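Local coordinates for protein histone-lysine N-methyltransferase, H3 lysine-9 specific SUVH4 (Arabidopsis thaliana, PDB 4QEO) that methylates a specific lysine in the tail of histone H3, a mark of transcriptional repression, and binds methylated DNA, at residues 306-316 and 328-338. Sequence-based numbering, arbitrary orientation.
Sequences CAKLNGGNFPY and RDVVFECGPHC. With ZN (zinc ion), chain F; ZN (zinc ion), chain G.
Asn310 grips the backbone of Phe332 with both ends of its amide. Asn310 CB lies 3.8 Å from Arg328 NH1. Asn310 CG sits beside the backbone N (chi1 -70°), which brings the amide alongside strand 331-332. Asn310 OD1 accepts a hydrogen bond from Phe332 N at 2.8 Å, the donor tilted from the carbonyl plane of the amide, and also accepts from a water. Asn310 ND2 donates to Phe332 O at 2.9 Å, nearly straight (166°), in the plane of the Phe332 carbonyl. With an alanine here, the N-H and C=O of Phe332 would probably lose these mates and the strand could drift from the helix end. Next to it, Leu309 CB makes a CH-pi contact over one Phe332 ring face. Arg328 reaches back to Asn310 O through NH1, a weak bond, while Pro315 CB lies over one guanidinium face, toward its rim. Tyr316 OH donates a weak hydrogen bond to Glu333 OE2 at 2.6 Å; Glu333 OE1 is held by Gln350 and Arg483. Cys306, Cys334, Cys338 and Cys292 bind one zinc ion. Cys334 SG bridges to a second zinc, 2.2 Å away. Such sharing marks the triangular three-zinc cluster of the pre-SET domain.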
loop_
_atom_site.group_PDB
_atom_site.type_symbol
_atom_site.label_atom_id
_atom_site.label_comp_id
_atom_site.label_asym_id
_atom_site.label_seq_id
_atom_site.Cartn_x
_atom_site.Cartn_y
_atom_site.Cartn_z
ATOM N N CYS A 306 -17.867 -12.139 19.394
ATOM C CA CYS A 306 -17.704 -11.173 18.314
ATOM C C CYS A 306 -17.038 -11.877 17.112
ATOM O O CYS A 306 -17.437 -11.694 15.948
ATOM C CB CYS A 306 -16.957 -9.918 18.811
ATOM S SG CYS A 306 -17.716 -9.118 20.329
ATOM N N ALA A 307 -16.074 -12.742 17.409
ATOM C CA ALA A 307 -15.470 -13.594 16.389
ATOM C C ALA A 307 -16.545 -14.427 15.701
ATOM O O ALA A 307 -16.581 -14.516 14.471
ATOM C CB ALA A 307 -14.426 -14.502 17.008
ATOM N N LYS A 308 -17.423 -15.026 16.507
ATOM C CA LYS A 308 -18.522 -15.830 15.989
ATOM C C LYS A 308 -19.379 -15.013 15.030
ATOM O O LYS A 308 -19.801 -15.507 13.981
ATOM C CB LYS A 308 -19.379 -16.373 17.130
ATOM C CG LYS A 308 -18.665 -17.371 18.022
ATOM C CD LYS A 308 -19.620 -17.959 19.051
ATOM C CE LYS A 308 -18.944 -19.031 19.884
ATOM N NZ LYS A 308 -18.328 -20.079 19.022
ATOM N N LEU A 309 -19.627 -13.757 15.391
ATOM C CA LEU A 309 -20.333 -12.842 14.507
ATOM C C LEU A 309 -19.592 -12.699 13.181
ATOM O O LEU A 309 -20.215 -12.548 12.130
ATOM C CB LEU A 309 -20.493 -11.464 15.154
ATOM C CG LEU A 309 -21.646 -11.233 16.132
ATOM C CD1 LEU A 309 -21.566 -9.826 16.703
ATOM C CD2 LEU A 309 -23.000 -11.470 15.463
ATOM N N ASN A 310 -18.264 -12.735 13.222
ATOM C CA ASN A 310 -17.506 -12.590 11.971
ATOM C C ASN A 310 -17.417 -13.867 11.123
ATOM O O ASN A 310 -16.805 -13.875 10.051
ATOM C CB ASN A 310 -16.115 -12.016 12.231
ATOM C CG ASN A 310 -16.158 -10.569 12.658
ATOM O OD1 ASN A 310 -16.452 -9.684 11.852
ATOM N ND2 ASN A 310 -15.868 -10.316 13.930
ATOM N N GLY A 311 -18.035 -14.940 11.602
ATOM C CA GLY A 311 -18.029 -16.195 10.876
ATOM C C GLY A 311 -17.107 -17.219 11.501
ATOM O O GLY A 311 -16.782 -18.234 10.887
ATOM N N GLY A 312 -16.677 -16.949 12.727
ATOM C CA GLY A 312 -15.866 -17.891 13.473
ATOM C C GLY A 312 -14.392 -17.549 13.478
ATOM O O GLY A 312 -13.562 -18.373 13.854
ATOM N N ASN A 313 -14.062 -16.328 13.072
ATOM C CA ASN A 313 -12.667 -15.912 12.974
ATOM C C ASN A 313 -12.503 -14.405 13.124
ATOM O O ASN A 313 -13.419 -13.641 12.839
ATOM C CB ASN A 313 -12.073 -16.383 11.646
ATOM C CG ASN A 313 -13.105 -16.423 10.527
ATOM O OD1 ASN A 313 -13.714 -15.407 10.189
ATOM N ND2 ASN A 313 -13.298 -17.602 9.944
ATOM N N PHE A 314 -11.333 -13.983 13.585
ATOM C CA PHE A 314 -11.031 -12.563 13.695
ATOM C C PHE A 314 -10.649 -11.964 12.344
ATOM O O PHE A 314 -9.804 -12.509 11.631
ATOM C CB PHE A 314 -9.933 -12.322 14.728
ATOM C CG PHE A 314 -10.344 -12.686 16.118
ATOM C CD1 PHE A 314 -11.139 -11.828 16.861
ATOM C CD2 PHE A 314 -9.962 -13.898 16.674
ATOM C CE1 PHE A 314 -11.540 -12.166 18.148
ATOM C CE2 PHE A 314 -10.353 -14.238 17.962
ATOM C CZ PHE A 314 -11.144 -13.370 18.697
ATOM N N PRO A 315 -11.306 -10.853 11.984
ATOM C CA PRO A 315 -11.075 -10.154 10.716
ATOM C C PRO A 315 -9.763 -9.371 10.725
ATOM O O PRO A 315 -9.222 -9.083 9.657
ATOM C CB PRO A 315 -12.289 -9.221 10.604
ATOM C CG PRO A 315 -12.719 -8.995 12.026
ATOM C CD PRO A 315 -12.445 -10.290 12.737
ATOM N N TYR A 316 -9.252 -9.053 11.912
ATOM C CA TYR A 316 -7.998 -8.319 12.024
ATOM C C TYR A 316 -6.898 -9.215 12.530
ATOM O O TYR A 316 -7.149 -10.117 13.332
ATOM C CB TYR A 316 -8.107 -7.141 12.988
ATOM C CG TYR A 316 -9.127 -6.089 12.624
ATOM C CD1 TYR A 316 -8.885 -5.176 11.601
ATOM C CD2 TYR A 316 -10.316 -5.982 13.339
ATOM C CE1 TYR A 316 -9.807 -4.202 11.281
ATOM C CE2 TYR A 316 -11.249 -5.015 13.027
ATOM C CZ TYR A 316 -10.993 -4.126 12.006
ATOM O OH TYR A 316 -11.926 -3.164 11.711
ATOM N N ARG A 328 -14.794 -7.266 3.594
ATOM C CA ARG A 328 -15.980 -8.070 3.883
ATOM C C ARG A 328 -17.221 -7.227 3.671
ATOM O O ARG A 328 -17.132 -6.000 3.592
ATOM C CB ARG A 328 -15.976 -8.525 5.344
ATOM C CG ARG A 328 -14.721 -9.251 5.771
ATOM C CD ARG A 328 -15.069 -10.413 6.660
ATOM N NE ARG A 328 -13.886 -11.011 7.263
ATOM C CZ ARG A 328 -13.932 -11.975 8.176
ATOM N NH1 ARG A 328 -15.102 -12.445 8.583
ATOM N NH2 ARG A 328 -12.809 -12.470 8.681
ATOM N N ASP A 329 -18.380 -7.881 3.616
ATOM C CA ASP A 329 -19.657 -7.181 3.622
ATOM C C ASP A 329 -19.743 -6.321 4.874
ATOM O O ASP A 329 -20.121 -5.147 4.813
ATOM C CB ASP A 329 -20.828 -8.166 3.587
ATOM C CG ASP A 329 -21.106 -8.690 2.193
ATOM O OD1 ASP A 329 -20.567 -8.112 1.225
ATOM O OD2 ASP A 329 -21.869 -9.672 2.064
ATOM N N VAL A 330 -19.381 -6.901 6.013
ATOM C CA VAL A 330 -19.358 -6.137 7.260
ATOM C C VAL A 330 -18.366 -6.742 8.256
ATOM O O VAL A 330 -18.193 -7.956 8.318
ATOM C CB VAL A 330 -20.774 -6.003 7.885
ATOM C CG1 VAL A 330 -21.289 -7.349 8.350
ATOM C CG2 VAL A 330 -20.782 -4.985 9.039
ATOM N N VAL A 331 -17.687 -5.881 9.005
ATOM C CA VAL A 331 -16.787 -6.329 10.060
ATOM C C VAL A 331 -17.486 -6.098 11.401
ATOM O O VAL A 331 -18.094 -5.051 11.614
ATOM C CB VAL A 331 -15.412 -5.579 10.004
ATOM C CG1 VAL A 331 -14.614 -5.779 11.284
ATOM C CG2 VAL A 331 -14.596 -6.032 8.806
ATOM N N PHE A 332 -17.429 -7.090 12.284
ATOM C CA PHE A 332 -18.056 -6.990 13.597
ATOM C C PHE A 332 -17.004 -6.779 14.672
ATOM O O PHE A 332 -16.320 -7.716 15.085
ATOM C CB PHE A 332 -18.859 -8.247 13.916
ATOM C CG PHE A 332 -20.113 -8.401 13.098
ATOM C CD1 PHE A 332 -21.294 -7.787 13.487
ATOM C CD2 PHE A 332 -20.120 -9.183 11.957
ATOM C CE1 PHE A 332 -22.458 -7.942 12.745
ATOM C CE2 PHE A 332 -21.280 -9.343 11.211
ATOM C CZ PHE A 332 -22.450 -8.722 11.609
ATOM N N GLU A 333 -16.877 -5.537 15.114
ATOM C CA GLU A 333 -15.905 -5.193 16.127
ATOM C C GLU A 333 -16.491 -5.304 17.522
ATOM O O GLU A 333 -17.711 -5.221 17.719
ATOM C CB GLU A 333 -15.380 -3.774 15.908
ATOM C CG GLU A 333 -14.292 -3.677 14.842
ATOM C CD GLU A 333 -13.683 -2.284 14.725
ATOM O OE1 GLU A 333 -14.104 -1.363 15.457
ATOM O OE2 GLU A 333 -12.775 -2.110 13.892
ATOM N N CYS A 334 -15.600 -5.484 18.488
ATOM C CA CYS A 334 -15.961 -5.380 19.888
ATOM C C CYS A 334 -16.492 -3.971 20.170
ATOM O O CYS A 334 -16.090 -2.990 19.528
ATOM C CB CYS A 334 -14.762 -5.722 20.776
ATOM S SG CYS A 334 -14.253 -7.487 20.726
ATOM N N GLY A 335 -17.419 -3.883 21.117
ATOM C CA GLY A 335 -18.113 -2.638 21.382
ATOM C C GLY A 335 -18.176 -2.261 22.852
ATOM O O GLY A 335 -17.432 -2.794 23.666
ATOM N N PRO A 336 -19.069 -1.327 23.191
ATOM C CA PRO A 336 -19.218 -0.727 24.525
ATOM C C PRO A 336 -19.473 -1.736 25.656
ATOM O O PRO A 336 -19.039 -1.504 26.792
ATOM C CB PRO A 336 -20.432 0.197 24.349
ATOM C CG PRO A 336 -20.382 0.582 22.896
ATOM C CD PRO A 336 -19.952 -0.686 22.197
ATOM N N HIS A 337 -20.167 -2.829 25.355
ATOM C CA HIS A 337 -20.448 -3.844 26.365
ATOM C C HIS A 337 -19.486 -5.034 26.394
ATOM O O HIS A 337 -19.653 -5.935 27.223
ATOM C CB HIS A 337 -21.905 -4.332 26.264
ATOM C CG HIS A 337 -22.905 -3.299 26.663
ATOM N ND1 HIS A 337 -23.742 -2.683 25.757
ATOM C CD2 HIS A 337 -23.169 -2.733 27.864
ATOM C CE1 HIS A 337 -24.497 -1.801 26.387
ATOM N NE2 HIS A 337 -24.169 -1.814 27.667
ATOM N N CYS A 338 -18.501 -5.069 25.494
ATOM C CA CYS A 338 -17.530 -6.159 25.523
ATOM C C CYS A 338 -16.611 -6.040 26.732
ATOM O O CYS A 338 -16.287 -4.937 27.170
ATOM C CB CYS A 338 -16.696 -6.219 24.233
ATOM S SG CYS A 338 -17.681 -6.606 22.771
HETATM ZN ZN ZN F . -16.355 -8.307 21.760
HETATM ZN ZN ZN G . -12.526 -7.602 22.123
HETATM O O HOH W 1 -17.202 -10.198 8.958
#